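361aa long hypothetical D-aminopeptidase (Pyrococcus horikoshii, PDB 2DRH) is of unproven function but probably acts as an aminopeptidase of the S58 peptidase family. Local coordinates at residues K66-A71 / T286-K291; R190-E195 / S309-A314; K197-G202 / A245-L250; P249-Q254 / I300-D305; R257-A262 / D279-F284. All blocks are in the same frame, centred on the assembly; numbering follows the deposited sequence.

Contact 1. Residues K66-A71 / T286-K291; sequences KVLAGA and TANRIK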
# COMPACT_ATOMS: atom_id res chain seq x y z
N LYS A 66 -22.54 5.99 -9.04
CA LYS A 66 -21.57 5.21 -8.27
C LYS A 66 -21.66 5.45 -6.76
O LYS A 66 -22.23 6.45 -6.30
CB LYS A 66 -20.16 5.57 -8.75
CG LYS A 66 -19.91 5.33 -10.23
CD LYS A 66 -18.91 6.35 -10.76
CE LYS A 66 -18.12 5.83 -11.96
NZ LYS A 66 -18.96 5.31 -13.07
N VAL A 67 -21.12 4.51 -5.98
CA VAL A 67 -21.11 4.67 -4.53
C VAL A 67 -19.65 4.70 -4.11
O VAL A 67 -18.81 4.07 -4.75
CB VAL A 67 -21.83 3.50 -3.80
CG1 VAL A 67 -23.31 3.45 -4.19
CG2 VAL A 67 -21.14 2.17 -4.11
N LEU A 68 -19.34 5.46 -3.06
CA LEU A 68 -17.97 5.53 -2.57
C LEU A 68 -17.66 4.18 -1.93
O LEU A 68 -18.53 3.58 -1.30
CB LEU A 68 -17.83 6.67 -1.56
CG LEU A 68 -18.05 8.07 -2.16
CD1 LEU A 68 -17.88 9.13 -1.09
CD2 LEU A 68 -17.07 8.30 -3.29
N ALA A 69 -16.44 3.70 -2.09
CA ALA A 69 -16.10 2.39 -1.54
C ALA A 69 -14.64 2.22 -1.15
O ALA A 69 -13.79 3.00 -1.55
CB ALA A 69 -16.49 1.31 -2.53
N GLY A 70 -14.38 1.17 -0.36
CA GLY A 70 -13.04 0.87 0.10
C GLY A 70 -12.85 -0.64 0.15
O GLY A 70 -13.81 -1.40 -0.01
N ALA A 71 -11.61 -1.09 0.37
CA ALA A 71 -11.35 -2.52 0.44
C ALA A 71 -10.01 -2.83 1.09
O ALA A 71 -9.10 -2.00 1.09
CB ALA A 71 -11.40 -3.12 -0.95
N THR A 286 -23.85 3.93 0.99
CA THR A 286 -24.94 4.31 0.09
C THR A 286 -25.27 5.78 0.31
O THR A 286 -26.13 6.34 -0.37
CB THR A 286 -26.21 3.50 0.39
OG1 THR A 286 -26.57 3.70 1.77
CG2 THR A 286 -25.98 2.02 0.15
N ALA A 287 -24.58 6.40 1.25
CA ALA A 287 -24.82 7.80 1.59
C ALA A 287 -24.45 8.83 0.53
O ALA A 287 -25.12 9.86 0.40
CB ALA A 287 -24.12 8.13 2.90
N ASN A 288 -23.39 8.57 -0.24
CA ASN A 288 -22.96 9.50 -1.28
C ASN A 288 -22.91 8.88 -2.66
O ASN A 288 -22.03 8.06 -2.96
CB ASN A 288 -21.57 10.07 -0.95
CG ASN A 288 -21.59 11.07 0.18
OD1 ASN A 288 -22.03 12.21 0.02
ND2 ASN A 288 -21.11 10.65 1.35
N ARG A 289 -23.85 9.27 -3.52
CA ARG A 289 -23.86 8.75 -4.88
C ARG A 289 -23.04 9.67 -5.77
O ARG A 289 -23.17 10.89 -5.71
CB ARG A 289 -25.30 8.64 -5.41
CG ARG A 289 -26.09 7.49 -4.81
CD ARG A 289 -27.39 7.25 -5.57
NE ARG A 289 -28.23 6.25 -4.92
CZ ARG A 289 -29.37 5.79 -5.42
NH1 ARG A 289 -29.82 6.24 -6.58
NH2 ARG A 289 -30.07 4.88 -4.75
N ILE A 290 -22.17 9.07 -6.57
CA ILE A 290 -21.30 9.82 -7.47
C ILE A 290 -21.79 9.68 -8.91
O ILE A 290 -21.82 8.58 -9.45
CB ILE A 290 -19.85 9.28 -7.39
CG1 ILE A 290 -19.48 8.99 -5.93
CG2 ILE A 290 -18.88 10.28 -7.99
CD1 ILE A 290 -19.59 10.18 -4.99
N LYS A 291 -22.16 10.80 -9.52
CA LYS A 291 -22.64 10.78 -10.90
C LYS A 291 -21.48 10.67 -11.88
O LYS A 291 -20.58 11.50 -11.88
CB LYS A 291 -23.47 12.03 -11.21
CG LYS A 291 -24.73 12.18 -10.37
CD LYS A 291 -25.61 13.31 -10.90
CE LYS A 291 -26.88 13.47 -10.07
NZ LYS A 291 -27.78 14.51 -10.63
O HOH W 1 -21.17 6.68 -1.05

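Contact 2. Residues R190-E195 / S309-A314; sequences RIVEIE and SPLFKA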
# COMPACT_ATOMS: atom_id res chain seq x y z
N ARG A 190 -26.08 -4.54 12.03
CA ARG A 190 -26.06 -3.92 13.35
C ARG A 190 -26.45 -2.46 13.21
O ARG A 190 -26.17 -1.83 12.19
CB ARG A 190 -24.65 -4.01 13.96
CG ARG A 190 -24.27 -5.40 14.44
CD ARG A 190 -25.20 -5.87 15.55
NE ARG A 190 -24.75 -7.14 16.13
CZ ARG A 190 -24.92 -8.33 15.58
NH1 ARG A 190 -25.55 -8.46 14.42
NH2 ARG A 190 -24.47 -9.41 16.21
N ILE A 191 -27.12 -1.94 14.23
CA ILE A 191 -27.55 -0.55 14.25
C ILE A 191 -26.69 0.19 15.26
O ILE A 191 -26.40 -0.35 16.33
CB ILE A 191 -29.03 -0.43 14.69
CG1 ILE A 191 -29.92 -1.17 13.70
CG2 ILE A 191 -29.43 1.03 14.80
CD1 ILE A 191 -29.87 -0.62 12.29
N VAL A 192 -26.28 1.41 14.94
CA VAL A 192 -25.45 2.20 15.86
C VAL A 192 -25.88 3.66 15.83
O VAL A 192 -26.24 4.20 14.78
CB VAL A 192 -23.94 2.12 15.49
CG1 VAL A 192 -23.53 0.67 15.24
CG2 VAL A 192 -23.63 2.97 14.27
N GLU A 193 -25.86 4.31 16.99
CA GLU A 193 -26.24 5.71 17.04
C GLU A 193 -25.01 6.57 17.25
O GLU A 193 -24.27 6.39 18.22
CB GLU A 193 -27.26 5.97 18.15
CG GLU A 193 -27.74 7.42 18.17
CD GLU A 193 -28.93 7.65 19.08
OE1 GLU A 193 -30.04 7.17 18.77
OE2 GLU A 193 -28.76 8.32 20.12
N ILE A 194 -24.79 7.51 16.34
CA ILE A 194 -23.65 8.41 16.42
C ILE A 194 -24.11 9.86 16.38
O ILE A 194 -24.66 10.32 15.37
CB ILE A 194 -22.66 8.15 15.26
CG1 ILE A 194 -22.13 6.72 15.34
CG2 ILE A 194 -21.51 9.15 15.32
CD1 ILE A 194 -21.27 6.33 14.15
N GLU A 195 -23.90 10.56 17.48
CA GLU A 195 -24.30 11.96 17.60
C GLU A 195 -25.78 12.13 17.27
O GLU A 195 -26.15 12.90 16.39
CB GLU A 195 -23.45 12.84 16.68
CG GLU A 195 -21.98 12.93 17.08
CD GLU A 195 -21.78 13.32 18.53
OE1 GLU A 195 -21.85 12.44 19.41
OE2 GLU A 195 -21.57 14.52 18.80
N SER A 309 -15.74 5.13 15.65
CA SER A 309 -15.33 3.86 16.26
C SER A 309 -16.50 2.89 16.40
O SER A 309 -16.33 1.67 16.25
CB SER A 309 -14.67 4.11 17.62
OG SER A 309 -13.44 4.81 17.44
N PRO A 310 -17.72 3.40 16.67
CA PRO A 310 -18.87 2.51 16.79
C PRO A 310 -19.07 1.74 15.49
O PRO A 310 -19.45 0.56 15.51
CB PRO A 310 -20.02 3.48 17.08
CG PRO A 310 -19.35 4.53 17.89
CD PRO A 310 -18.08 4.77 17.12
N LEU A 311 -18.82 2.39 14.36
CA LEU A 311 -18.98 1.71 13.08
C LEU A 311 -17.90 0.62 12.91
O LEU A 311 -18.14 -0.42 12.30
CB LEU A 311 -18.91 2.72 11.92
CG LEU A 311 -20.02 3.79 11.89
CD1 LEU A 311 -19.65 4.88 10.90
CD2 LEU A 311 -21.35 3.18 11.50
N PHE A 312 -16.71 0.86 13.46
CA PHE A 312 -15.64 -0.14 13.37
C PHE A 312 -16.05 -1.38 14.17
O PHE A 312 -15.87 -2.51 13.73
CB PHE A 312 -14.32 0.40 13.96
CG PHE A 312 -13.65 1.45 13.12
CD1 PHE A 312 -14.11 1.77 11.85
CD2 PHE A 312 -12.52 2.10 13.60
CE1 PHE A 312 -13.46 2.72 11.07
CE2 PHE A 312 -11.86 3.06 12.84
CZ PHE A 312 -12.33 3.36 11.57
N LYS A 313 -16.61 -1.16 15.36
CA LYS A 313 -17.05 -2.27 16.20
C LYS A 313 -18.22 -3.01 15.56
O LYS A 313 -18.23 -4.24 15.51
CB LYS A 313 -17.44 -1.76 17.59
CG LYS A 313 -18.22 -2.78 18.41
CD LYS A 313 -18.48 -2.30 19.82
CE LYS A 313 -17.19 -2.24 20.61
NZ LYS A 313 -16.54 -3.58 20.62
N ALA A 314 -19.21 -2.25 15.09
CA ALA A 314 -20.40 -2.83 14.46
C ALA A 314 -20.00 -3.68 13.25
O ALA A 314 -20.61 -4.70 12.97
CB ALA A 314 -21.35 -1.70 14.01

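Contact 3. Residues K197-G202 / A245-L250; sequences KKYTVG and ATDAPL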
# COMPACT_ATOMS: atom_id res chain seq x y z
N LYS A 197 -27.85 10.11 15.75
CA LYS A 197 -28.29 9.61 14.46
C LYS A 197 -28.10 8.11 14.35
O LYS A 197 -27.07 7.57 14.77
CB LYS A 197 -27.55 10.32 13.32
CG LYS A 197 -27.78 11.82 13.29
CD LYS A 197 -29.27 12.15 13.22
CE LYS A 197 -29.53 13.64 13.36
NZ LYS A 197 -30.99 13.95 13.37
N LYS A 198 -29.09 7.43 13.78
CA LYS A 198 -29.00 5.99 13.62
C LYS A 198 -28.37 5.63 12.28
O LYS A 198 -28.71 6.21 11.25
CB LYS A 198 -30.39 5.36 13.71
CG LYS A 198 -31.02 5.41 15.10
CD LYS A 198 -32.41 4.79 15.09
CE LYS A 198 -33.04 4.80 16.48
NZ LYS A 198 -32.23 4.02 17.46
N TYR A 199 -27.44 4.69 12.32
CA TYR A 199 -26.78 4.22 11.10
C TYR A 199 -26.76 2.70 11.15
O TYR A 199 -26.64 2.10 12.23
CB TYR A 199 -25.35 4.75 11.02
CG TYR A 199 -25.22 6.25 10.88
CD1 TYR A 199 -25.62 6.90 9.70
CD2 TYR A 199 -24.70 7.03 11.91
CE1 TYR A 199 -25.49 8.28 9.57
CE2 TYR A 199 -24.57 8.41 11.78
CZ TYR A 199 -24.96 9.03 10.61
OH TYR A 199 -24.80 10.39 10.47
N THR A 200 -26.89 2.08 9.99
CA THR A 200 -26.89 0.63 9.90
C THR A 200 -25.62 0.12 9.22
O THR A 200 -25.13 0.71 8.26
CB THR A 200 -28.09 0.13 9.09
OG1 THR A 200 -29.30 0.64 9.67
CG2 THR A 200 -28.14 -1.39 9.07
N VAL A 201 -25.09 -0.99 9.74
CA VAL A 201 -23.91 -1.63 9.17
C VAL A 201 -24.30 -3.07 8.88
O VAL A 201 -24.58 -3.84 9.81
CB VAL A 201 -22.72 -1.65 10.15
CG1 VAL A 201 -21.59 -2.52 9.58
CG2 VAL A 201 -22.22 -0.22 10.39
N GLY A 202 -24.33 -3.43 7.61
CA GLY A 202 -24.69 -4.79 7.24
C GLY A 202 -23.52 -5.58 6.68
O GLY A 202 -22.55 -5.01 6.17
N ALA A 245 -21.64 -3.12 3.98
CA ALA A 245 -22.47 -2.02 3.48
C ALA A 245 -22.91 -1.18 4.67
O ALA A 245 -23.13 -1.70 5.76
CB ALA A 245 -23.68 -2.56 2.74
N THR A 246 -23.03 0.13 4.45
CA THR A 246 -23.47 1.04 5.50
C THR A 246 -24.13 2.27 4.88
O THR A 246 -23.85 2.62 3.74
CB THR A 246 -22.30 1.52 6.39
OG1 THR A 246 -22.81 2.39 7.41
CG2 THR A 246 -21.27 2.29 5.56
N ASP A 247 -25.01 2.90 5.65
CA ASP A 247 -25.69 4.10 5.18
C ASP A 247 -25.04 5.33 5.82
O ASP A 247 -25.54 6.45 5.71
CB ASP A 247 -27.19 4.03 5.50
CG ASP A 247 -27.48 3.95 6.99
OD1 ASP A 247 -26.59 3.54 7.77
OD2 ASP A 247 -28.62 4.28 7.39
N ALA A 248 -23.91 5.11 6.49
CA ALA A 248 -23.19 6.20 7.13
C ALA A 248 -22.33 6.91 6.09
O ALA A 248 -21.68 6.26 5.27
CB ALA A 248 -22.32 5.66 8.26
N PRO A 249 -22.33 8.25 6.09
CA PRO A 249 -21.52 9.00 5.12
C PRO A 249 -20.03 8.85 5.43
O PRO A 249 -19.58 9.21 6.52
CB PRO A 249 -22.02 10.43 5.29
CG PRO A 249 -22.38 10.48 6.74
CD PRO A 249 -23.11 9.17 6.93
N LEU A 250 -19.28 8.32 4.47
CA LEU A 250 -17.84 8.10 4.65
C LEU A 250 -17.09 8.22 3.33
O LEU A 250 -17.56 7.77 2.29
CB LEU A 250 -17.60 6.70 5.21
CG LEU A 250 -18.25 6.29 6.53
CD1 LEU A 250 -18.23 4.76 6.64
CD2 LEU A 250 -17.52 6.93 7.70
O HOH W 2 -29.88 3.54 9.52

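Contact 4. Residues P249-Q254 / I300-D305; sequences PLTGRQ and IKALPD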
# COMPACT_ATOMS: atom_id res chain seq x y z
N PRO A 249 -22.33 8.25 6.09
CA PRO A 249 -21.52 9.00 5.12
C PRO A 249 -20.03 8.85 5.43
O PRO A 249 -19.58 9.21 6.52
CB PRO A 249 -22.02 10.43 5.29
CG PRO A 249 -22.38 10.48 6.74
CD PRO A 249 -23.11 9.17 6.93
N LEU A 250 -19.28 8.32 4.47
CA LEU A 250 -17.84 8.10 4.65
C LEU A 250 -17.09 8.22 3.33
O LEU A 250 -17.56 7.77 2.29
CB LEU A 250 -17.60 6.70 5.21
CG LEU A 250 -18.25 6.29 6.53
CD1 LEU A 250 -18.23 4.76 6.64
CD2 LEU A 250 -17.52 6.93 7.70
N THR A 251 -15.91 8.83 3.37
CA THR A 251 -15.09 9.00 2.18
C THR A 251 -14.42 7.66 1.84
O THR A 251 -14.52 6.70 2.61
CB THR A 251 -14.00 10.05 2.41
OG1 THR A 251 -13.02 9.53 3.33
CG2 THR A 251 -14.62 11.33 3.00
N GLY A 252 -13.76 7.60 0.69
CA GLY A 252 -13.08 6.38 0.28
C GLY A 252 -12.08 5.92 1.33
O GLY A 252 -12.08 4.76 1.72
N ARG A 253 -11.25 6.84 1.79
CA ARG A 253 -10.24 6.53 2.80
C ARG A 253 -10.86 5.87 4.02
O ARG A 253 -10.35 4.86 4.52
CB ARG A 253 -9.51 7.80 3.24
CG ARG A 253 -8.52 7.59 4.39
CD ARG A 253 -7.97 8.91 4.85
NE ARG A 253 -9.06 9.83 5.18
CZ ARG A 253 -9.78 9.75 6.29
NH1 ARG A 253 -9.52 8.80 7.18
NH2 ARG A 253 -10.76 10.61 6.51
N GLN A 254 -11.96 6.44 4.49
CA GLN A 254 -12.66 5.92 5.66
C GLN A 254 -13.24 4.54 5.40
O GLN A 254 -13.31 3.71 6.30
CB GLN A 254 -13.79 6.88 6.07
CG GLN A 254 -13.28 8.21 6.58
CD GLN A 254 -14.39 9.14 7.03
OE1 GLN A 254 -15.26 9.53 6.24
NE2 GLN A 254 -14.38 9.49 8.32
N ILE A 300 -19.14 16.09 -0.45
CA ILE A 300 -19.15 14.74 0.09
C ILE A 300 -19.55 14.81 1.55
O ILE A 300 -18.89 15.48 2.34
CB ILE A 300 -17.74 14.08 0.02
CG1 ILE A 300 -17.19 14.12 -1.40
CG2 ILE A 300 -17.81 12.66 0.56
CD1 ILE A 300 -18.02 13.38 -2.41
N LYS A 301 -20.64 14.13 1.92
CA LYS A 301 -21.06 14.11 3.31
C LYS A 301 -20.15 13.08 3.96
O LYS A 301 -19.92 12.01 3.39
CB LYS A 301 -22.52 13.64 3.44
CG LYS A 301 -23.55 14.61 2.86
CD LYS A 301 -24.96 14.02 2.97
CE LYS A 301 -25.05 12.67 2.26
NZ LYS A 301 -26.41 12.07 2.28
N ALA A 302 -19.64 13.38 5.15
CA ALA A 302 -18.75 12.46 5.83
C ALA A 302 -18.63 12.72 7.33
O ALA A 302 -18.53 13.86 7.78
CB ALA A 302 -17.37 12.51 5.19
N LEU A 303 -18.64 11.64 8.10
CA LEU A 303 -18.51 11.72 9.54
C LEU A 303 -17.05 11.94 9.89
O LEU A 303 -16.15 11.38 9.25
CB LEU A 303 -18.97 10.41 10.19
CG LEU A 303 -20.45 10.03 10.05
CD1 LEU A 303 -20.63 8.57 10.42
CD2 LEU A 303 -21.29 10.93 10.94
N PRO A 304 -16.78 12.77 10.91
CA PRO A 304 -15.39 13.01 11.30
C PRO A 304 -14.85 11.72 11.90
O PRO A 304 -15.53 11.06 12.68
CB PRO A 304 -15.51 14.13 12.34
CG PRO A 304 -16.85 13.84 12.96
CD PRO A 304 -17.70 13.55 11.75
N ASP A 305 -13.62 11.36 11.53
CA ASP A 305 -13.02 10.12 12.03
C ASP A 305 -13.10 9.92 13.53
O ASP A 305 -13.17 8.79 14.01
CB ASP A 305 -11.56 10.04 11.58
CG ASP A 305 -11.44 9.76 10.10
OD1 ASP A 305 -11.80 8.65 9.68
OD2 ASP A 305 -11.00 10.66 9.35

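Contact 5. Residues R257-A262 / D279-F284; sequences RVAKRA and DIAVAF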
# COMPACT_ATOMS: atom_id res chain seq x y z
N ARG A 257 -10.75 1.94 5.88
CA ARG A 257 -10.58 1.67 7.31
C ARG A 257 -11.65 0.68 7.75
O ARG A 257 -11.36 -0.30 8.45
CB ARG A 257 -10.70 2.97 8.13
CG ARG A 257 -9.74 4.08 7.71
CD ARG A 257 -9.85 5.29 8.64
NE ARG A 257 -9.16 5.08 9.92
CZ ARG A 257 -9.41 5.78 11.03
NH1 ARG A 257 -10.34 6.73 11.03
NH2 ARG A 257 -8.72 5.53 12.14
N VAL A 258 -12.89 0.93 7.34
CA VAL A 258 -14.00 0.05 7.67
C VAL A 258 -13.72 -1.38 7.17
O VAL A 258 -13.92 -2.35 7.89
CB VAL A 258 -15.33 0.57 7.03
CG1 VAL A 258 -16.41 -0.48 7.11
CG2 VAL A 258 -15.79 1.86 7.75
N ALA A 259 -13.26 -1.50 5.93
CA ALA A 259 -12.97 -2.81 5.36
C ALA A 259 -12.02 -3.61 6.27
O ALA A 259 -12.22 -4.80 6.49
CB ALA A 259 -12.37 -2.65 3.96
N LYS A 260 -11.01 -2.94 6.82
CA LYS A 260 -10.04 -3.59 7.70
C LYS A 260 -10.64 -4.15 8.99
O LYS A 260 -10.14 -5.14 9.53
CB LYS A 260 -8.94 -2.60 8.10
CG LYS A 260 -7.85 -2.37 7.08
CD LYS A 260 -6.71 -1.58 7.71
CE LYS A 260 -5.60 -1.28 6.72
NZ LYS A 260 -4.52 -0.49 7.36
N ARG A 261 -11.69 -3.51 9.48
CA ARG A 261 -12.33 -3.92 10.71
C ARG A 261 -13.07 -5.24 10.57
O ARG A 261 -13.36 -5.92 11.56
CB ARG A 261 -13.28 -2.81 11.20
CG ARG A 261 -12.55 -1.50 11.49
CD ARG A 261 -11.38 -1.73 12.45
NE ARG A 261 -10.69 -0.50 12.84
CZ ARG A 261 -9.87 0.18 12.06
NH1 ARG A 261 -9.60 -0.23 10.83
NH2 ARG A 261 -9.29 1.28 12.52
N ALA A 262 -13.36 -5.61 9.33
CA ALA A 262 -14.03 -6.87 9.07
C ALA A 262 -13.14 -8.04 9.50
O ALA A 262 -13.63 -9.10 9.86
CB ALA A 262 -14.36 -6.99 7.58
N ASP A 279 -8.54 -14.04 1.84
CA ASP A 279 -9.37 -13.24 2.72
C ASP A 279 -9.39 -11.78 2.27
O ASP A 279 -8.36 -11.09 2.29
CB ASP A 279 -8.85 -13.35 4.15
CG ASP A 279 -8.79 -14.79 4.64
OD1 ASP A 279 -9.20 -15.69 3.88
OD2 ASP A 279 -8.33 -15.01 5.78
N ILE A 280 -10.56 -11.33 1.83
CA ILE A 280 -10.72 -9.97 1.35
C ILE A 280 -12.05 -9.35 1.79
O ILE A 280 -13.09 -10.01 1.81
CB ILE A 280 -10.66 -9.93 -0.18
CG1 ILE A 280 -9.28 -10.41 -0.65
CG2 ILE A 280 -10.98 -8.53 -0.69
CD1 ILE A 280 -9.17 -10.51 -2.14
N ALA A 281 -12.00 -8.07 2.13
CA ALA A 281 -13.16 -7.31 2.57
C ALA A 281 -13.39 -6.11 1.67
O ALA A 281 -12.45 -5.40 1.32
CB ALA A 281 -12.96 -6.85 4.00
N VAL A 282 -14.65 -5.89 1.29
CA VAL A 282 -15.00 -4.76 0.46
C VAL A 282 -16.11 -3.97 1.16
O VAL A 282 -17.16 -4.52 1.49
CB VAL A 282 -15.48 -5.21 -0.93
CG1 VAL A 282 -15.98 -4.02 -1.72
CG2 VAL A 282 -14.32 -5.89 -1.69
N ALA A 283 -15.88 -2.69 1.41
CA ALA A 283 -16.86 -1.85 2.08
C ALA A 283 -17.30 -0.68 1.22
O ALA A 283 -16.50 -0.09 0.50
CB ALA A 283 -16.28 -1.34 3.38
N PHE A 284 -18.59 -0.35 1.29
CA PHE A 284 -19.13 0.76 0.52
C PHE A 284 -20.27 1.43 1.28
O PHE A 284 -20.91 0.82 2.13
CB PHE A 284 -19.62 0.28 -0.85
CG PHE A 284 -20.84 -0.62 -0.80
CD1 PHE A 284 -22.13 -0.07 -0.72
CD2 PHE A 284 -20.71 -2.00 -0.88
CE1 PHE A 284 -23.26 -0.90 -0.72
CE2 PHE A 284 -21.83 -2.83 -0.88
CZ PHE A 284 -23.11 -2.28 -0.80

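Contact 1. Residues K66-A71 / T286-K291
Asn288 meets Leu68 with the root of its side chain and not with its flat amide: Asn288 CB lies 3.8 Å from Leu68 CD1, while the amide turns to strand 298-302, where ND2 donates to the backbone oxygen of Lys301. The guanidinium of Arg289 likewise turns elsewhere, NH1 pairing with Glu65. The flat groups that join directly are peptides. Lys66 N donates to Ile290 O at 2.7 Å, and Ile290 N returns a bond to Lys66 O at 2.6 Å; the same oxygen also receives a CA-H contact from Arg289. Strand 65-73 thus illustrates how one edge can serve two strands: Gly70 and Leu68 bond to strand 278-285, the chain turns a corner at Thr286 and Ala287, and strand 288-291 then joins the same edge, antiparallel, at Lys66. The segment axes run 123° apart, and where they splay a water fills the wedge. It accepts from Leu68 N and Asn288 N, and donates to Asn288 O at 2.5 Å. Leu68, with CG anti to the carbonyl carbon (chi1 -65°), spreads its two methyls over the partner strand; CD2 packs 3.6 Å from Ile290 CD1, the two side chains crossing at about a right angle. An alanine here removes both methyls and would probably leave a gap between Asn288 CB and Ile290 CD1. Lys66 CB rests beside Ile290 CB at 4.0 Å before its chain bends off, carrying NZ to Tyr63 O, Glu93 and His292.

Contact 2. Residues R190-E195 / S309-A314
Val192 points straight at the helix, and each carbon of its side chain finds a different residue there. CB sits 4.4 Å from Pro310 CB. Of the branches, CG1, anti to the carbonyl carbon (chi1 -47°), presses on Ala314 CB at 3.4 Å, closer than carbon atoms usually pack, and also passes near the carbonyl oxygen of Pro310. That leaves CG2 between the backbone N and the carbonyl carbon, facing Leu311, whose CD2 is 3.6 Å away; the two side chains cross at about a right angle. This is a helix laid on a beta sheet, the end of strand 184-193 and the start of helix 309-328 running nearly antiparallel with their axes 8.7 Å apart. Every second residue of 190-194 faces the helix, and the helix answers with Pro310, Leu311 and Ala314. Beyond the end of the strand, Ile194 lays CD1 against Leu311 CG at 3.6 Å, with its CG1 near Pro310 CB. Strand 198-207 extends the same bed, since Val201 also touches Leu311. Arg190 contributes the foot of its chain, CB 4.0 Å from Ala314 CB and CG near Ala314 O, after which the chain bends at chi2 and carries the guanidinium along the helix to Glu317 and Glu321. Other parts of the helical turn serve the assembly, where Ser309 OG bonds to Asn275 N of the second subunit and Lys313 makes a cation-pi contact with Tyr272 of that subunit.

Contact 3. Residues K197-G202 / A245-L250
Ala245 and Gly202 form a hydrogen-bonded antiparallel pair: Gly202 N donates to Ala245 O at 2.8 Å, and Ala245 N to Gly202 O at 3.0 Å. Thr246 follows as a non-hydrogen-bonded pair with Val201. Its OG1, anti to the backbone N (chi1 -178°), donates to Thr200 O at 3.0 Å and accepts from Ala248 N at 3.1 Å, the signature of an ST turn that bends the chain as strand 240-246 ends. Asp247 N adds only a weak bond to Thr200 O. The carboxylate does more: OD1 accepts from Thr200 N at 2.7 Å, met on its syn side and 26° out of the carboxylate plane, while OD2 accepts a hydrogen bond from a water that also bonds to Thr200 OG1. Next, Ala248 CB lies over one face of the Tyr199 ring, 4.2 Å from its centroid, in a CH-pi contact. Pro249 CD then reaches Tyr199 CE1 at 3.7 Å; Val297 of the third subunit touches both these residues. The general lesson is that side-chain oxygens can prolong a ladder past the last regular strand residue: the hydroxyl of Thr246 and the carboxylate of Asp247 satisfy the backbone O and N of Thr200, which the departing backbone barely serves.

Contact 4. Residues P249-Q254 / I300-D305
Gln254 spends both hydrogens of its amide nitrogen on the turn at 303-305. NE2 donates to Leu303 O at 2.8 Å, nearly in line with that carbonyl, and to Asp305 OD1 at 3.0 Å; both acceptors lie close to the amide plane, but the nitrogen stands above the plane of the carboxylate, the two flat groups being turned 77° apart. At the other end of the amide, OE1 accepts from Thr251 N at 3.0 Å through a lone pair. With a weak return bond from Gln254 N to Thr251 OG1, this makes a capping box at the start of helix 252-268, with Thr251 as N-cap. All three amide bonds fix the rotation of the group. A glutamate in its place would probably set a carboxylate oxygen against Leu303 O and Asp305 OD1, leaving both acceptors without their donor. Arg253 bends at chi3 (54°) to bring NH2 to Asp305 OD2 at 2.9 Å, a salt bridge on the syn lone pair, while its NH1 also serves Glu88 O of the third subunit. Closer to the strand, Leu303 N donates to Pro249 O at 3.0 Å, Pro249 CG packs 3.9 Å from Leu303 CG, and Thr251 CG2 touches Ala302 CB at 3.7 Å. Ile300 and Ala302 pair in an antiparallel ladder with a strand of the third subunit, so the helix start is bound to an interface. Asp305 also forms a salt bridge with Arg257, and two arginines plus an amide donor are likely to stabilise its negative charge.

Contact 5. Residues R257-A262 / D279-F284
Val258, whose side chain touches Ala283, has its carbonyl oxygen bonded within the helix, accepting from Arg261 N at 3.0 Å. One residue on, Ala259 O accepts from Ala262 N, a bond that likewise spans three residues, and lies directly beside Ala281 CB, 3.3 Å away, so a carbonyl used within the helix also forms part of its packing surface. No hydrogen bond joins helix to strand; the approach is a matter of small side chains. Ala259 CB stands 4.2 Å from both Ala281 CB and Ala283 CB, and Ala262 CB touches Ala281 CB at 3.8 Å. With methyls meeting methyls, the two axes come within 7.1 Å at an angle of 139°. Val258 widens the contact on one flank: its CG1, anti to the backbone N (chi1 168°), reaches Ala283 CB at 3.8 Å, leaving CG2 for Leu250 and the Phe312 ring. Ala281 and Ala283 occupy one face of strand 278-285. From the helix, meanwhile, Arg257 and Arg261 run away from the strand to the second subunit, Arg257 bonding to Asn275 and Asn75 of that subunit and Arg261 to its Ala273; Arg257 also forms a salt bridge with Glu88 of the third subunit. Helix and strand here are the second and third elements of a beta-alpha-beta crossover, in which helix 252-268 links the adjacent parallel strands 240-246 and 278-285 and lies against the sheet they form.

How the contacts relate
From the N terminus, contact 1 opens first, at strand 65-73, and closes only after the chain has passed strand 278-285. Contact 2 opens inside that loop at 190-195 and closes beyond it at helix 309-328, so the two cross. Contact 3 is nested in both, joining strands 198-207 and 240-246. Contact 4 starts where contact 3 ends, sharing Pro249 and Leu250; it crosses contact 1 and lies inside contact 2. Contact 5 is nested within contacts 1, 2 and 4. Contacts 1, 2, 3 and 5 all reach one mixed sheet, and contact 4 links its crossover helix to strand 298-302 and the neighbouring subunit.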